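Side-chain contact in putative GH105 family protein (Salmonella enterica subsp. enterica serovar Paratyphi A, PDB 3QWT), which is of uncertain function but, as a possible GH105 member with an alpha/alpha-toroid fold, probably hydrolyses unsaturated uronyl glycosides, as relatives in that family do: residues Q197-V202 and R257-Q262. Sequence-based numbering, arbitrary orientation.
Sequences QFLLHV and RRYLVQ
Y259 reaches out from its helix and lays its ring between two bumps, L199 and V202, one turn apart on the other helix. With CG anti to the backbone N (chi1 -179°), the tyrosine runs out toward 197-202: L199 CD2 lies against the CD2–CE2 side of the ring, 3.7 Å from Y259 CD2, and V202 CG1 sits at its far end, 3.2 Å from Y259 OH. From its own helix L260 adds a bump in the reverse direction. Its CD2 presses obliquely on the CD2–CE2 side of the F198 ring, coming within 3.5 Å of F198 CD2 and 3.8 Å of F198 CE2. These helices, 188-205 and 255-272, belong to the alpha/alpha toroid, and over these turns their axes approach to 11.9 Å at their closest, their directions 40° apart, a gap wide enough that side chains alone make the contacts. Helix 231-248 also packs against both F198 and L260: the rings of F198 and F244 meet with nearly parallel planes, and F244 also touches L260. Beyond Y259 lies the second subunit: its own L199 and Y259 pack against Y259 and L199 here, while its Q203 makes a weak hydrogen bond to the Y259 hydroxyl, giving that polar tip a partner beside the methyl of V202.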
loop_
_atom_site.group_PDB
_atom_site.type_symbol
_atom_site.label_atom_id
_atom_site.label_comp_id
_atom_site.label_asym_id
_atom_site.label_seq_id
_atom_site.Cartn_x
_atom_site.Cartn_y
_atom_site.Cartn_z
ATOM N N GLN A 197 -23.741 -4.761 17.264
ATOM C CA GLN A 197 -25.065 -5.219 17.643
ATOM C C GLN A 197 -25.068 -6.748 17.876
ATOM O O GLN A 197 -25.686 -7.234 18.825
ATOM C CB GLN A 197 -26.117 -4.786 16.625
ATOM C CG GLN A 197 -26.426 -3.284 16.666
ATOM C CD GLN A 197 -26.901 -2.832 18.046
ATOM O OE1 GLN A 197 -27.583 -3.582 18.761
ATOM N NE2 GLN A 197 -26.529 -1.610 18.434
ATOM N N PHE A 198 -24.352 -7.493 17.034
ATOM C CA PHE A 198 -24.289 -8.939 17.187
ATOM C C PHE A 198 -23.747 -9.287 18.573
ATOM O O PHE A 198 -24.402 -10.012 19.324
ATOM C CB PHE A 198 -23.385 -9.541 16.128
ATOM C CG PHE A 198 -23.983 -10.699 15.418
ATOM C CD1 PHE A 198 -24.571 -10.530 14.170
ATOM C CD2 PHE A 198 -23.950 -11.964 15.984
ATOM C CE1 PHE A 198 -25.118 -11.602 13.498
ATOM C CE2 PHE A 198 -24.499 -13.040 15.323
ATOM C CZ PHE A 198 -25.088 -12.860 14.076
ATOM N N LEU A 199 -22.565 -8.742 18.900
ATOM C CA LEU A 199 -21.914 -9.026 20.173
ATOM C C LEU A 199 -22.814 -8.689 21.363
ATOM O O LEU A 199 -22.897 -9.453 22.318
ATOM C CB LEU A 199 -20.573 -8.288 20.268
ATOM C CG LEU A 199 -19.541 -8.670 19.198
ATOM C CD1 LEU A 199 -18.368 -7.719 19.269
ATOM C CD2 LEU A 199 -19.053 -10.123 19.338
ATOM N N LEU A 200 -23.508 -7.556 21.297
ATOM C CA LEU A 200 -24.358 -7.148 22.411
ATOM C C LEU A 200 -25.558 -8.071 22.506
ATOM O O LEU A 200 -25.980 -8.428 23.615
ATOM C CB LEU A 200 -24.830 -5.693 22.279
ATOM C CG LEU A 200 -25.439 -5.149 23.575
ATOM C CD1 LEU A 200 -24.397 -5.173 24.688
ATOM C CD2 LEU A 200 -25.983 -3.738 23.402
ATOM N N HIS A 201 -26.121 -8.440 21.352
ATOM C CA HIS A 201 -27.256 -9.348 21.345
ATOM C C HIS A 201 -26.844 -10.690 21.974
ATOM O O HIS A 201 -27.541 -11.193 22.852
ATOM C CB HIS A 201 -27.846 -9.537 19.950
ATOM C CG HIS A 201 -28.800 -8.449 19.550
ATOM N ND1 HIS A 201 -28.381 -7.180 19.213
ATOM C CD2 HIS A 201 -30.151 -8.433 19.476
ATOM C CE1 HIS A 201 -29.435 -6.433 18.931
ATOM N NE2 HIS A 201 -30.523 -7.164 19.093
ATOM N N VAL A 202 -25.709 -11.239 21.534
ATOM C CA VAL A 202 -25.180 -12.461 22.111
ATOM C C VAL A 202 -25.082 -12.313 23.624
ATOM O O VAL A 202 -25.630 -13.129 24.357
ATOM C CB VAL A 202 -23.807 -12.853 21.516
ATOM C CG1 VAL A 202 -23.152 -13.991 22.325
ATOM C CG2 VAL A 202 -23.969 -13.280 20.077
ATOM N N ARG A 257 -14.674 -13.709 13.645
ATOM C CA ARG A 257 -15.177 -14.852 12.895
ATOM C C ARG A 257 -15.265 -16.051 13.823
ATOM O O ARG A 257 -16.316 -16.678 13.926
ATOM C CB ARG A 257 -14.280 -15.192 11.708
ATOM C CG ARG A 257 -14.819 -16.299 10.794
ATOM C CD ARG A 257 -13.751 -16.699 9.803
ATOM N NE ARG A 257 -14.163 -17.681 8.802
ATOM C CZ ARG A 257 -14.347 -18.975 9.040
ATOM N NH1 ARG A 257 -14.196 -19.462 10.267
ATOM N NH2 ARG A 257 -14.692 -19.784 8.046
ATOM N N ARG A 258 -14.168 -16.351 14.517
ATOM C CA ARG A 258 -14.137 -17.525 15.398
ATOM C C ARG A 258 -15.204 -17.407 16.459
ATOM O O ARG A 258 -15.810 -18.401 16.835
ATOM C CB ARG A 258 -12.775 -17.703 16.082
ATOM C CG ARG A 258 -11.699 -18.353 15.221
ATOM C CD ARG A 258 -10.382 -18.501 16.000
ATOM N NE ARG A 258 -10.523 -19.390 17.158
ATOM C CZ ARG A 258 -9.718 -19.376 18.218
ATOM N NH1 ARG A 258 -8.718 -18.504 18.286
ATOM N NH2 ARG A 258 -9.916 -20.227 19.216
ATOM N N TYR A 259 -15.433 -16.192 16.953
ATOM C CA TYR A 259 -16.400 -16.048 18.034
ATOM C C TYR A 259 -17.812 -16.333 17.520
ATOM O O TYR A 259 -18.626 -16.944 18.216
ATOM C CB TYR A 259 -16.316 -14.681 18.716
ATOM C CG TYR A 259 -17.300 -14.538 19.861
ATOM C CD1 TYR A 259 -17.101 -15.206 21.062
ATOM C CD2 TYR A 259 -18.437 -13.758 19.729
ATOM C CE1 TYR A 259 -17.988 -15.079 22.100
ATOM C CE2 TYR A 259 -19.335 -13.620 20.762
ATOM C CZ TYR A 259 -19.110 -14.292 21.950
ATOM O OH TYR A 259 -20.004 -14.167 22.986
ATOM N N LEU A 260 -18.092 -15.928 16.287
ATOM C CA LEU A 260 -19.422 -16.167 15.716
ATOM C C LEU A 260 -19.635 -17.632 15.354
ATOM O O LEU A 260 -20.714 -18.180 15.556
ATOM C CB LEU A 260 -19.674 -15.282 14.493
ATOM C CG LEU A 260 -19.743 -13.781 14.781
ATOM C CD1 LEU A 260 -20.021 -12.991 13.504
ATOM C CD2 LEU A 260 -20.795 -13.500 15.858
ATOM N N VAL A 261 -18.602 -18.254 14.805
ATOM C CA VAL A 261 -18.646 -19.668 14.521
ATOM C C VAL A 261 -18.927 -20.436 15.815
ATOM O O VAL A 261 -19.673 -21.402 15.809
ATOM C CB VAL A 261 -17.331 -20.147 13.894
ATOM C CG1 VAL A 261 -17.251 -21.689 13.873
ATOM C CG2 VAL A 261 -17.165 -19.548 12.485
ATOM N N GLN A 262 -18.341 -19.983 16.921
ATOM C CA GLN A 262 -18.544 -20.618 18.218
ATOM C C GLN A 262 -19.981 -20.524 18.702
ATOM O O GLN A 262 -20.550 -21.513 19.174
ATOM C CB GLN A 262 -17.621 -20.006 19.271
ATOM C CG GLN A 262 -17.792 -20.623 20.661
ATOM C CD GLN A 262 -18.854 -19.914 21.512
ATOM O OE1 GLN A 262 -19.376 -20.487 22.464
ATOM N NE2 GLN A 262 -19.152 -18.664 21.187
#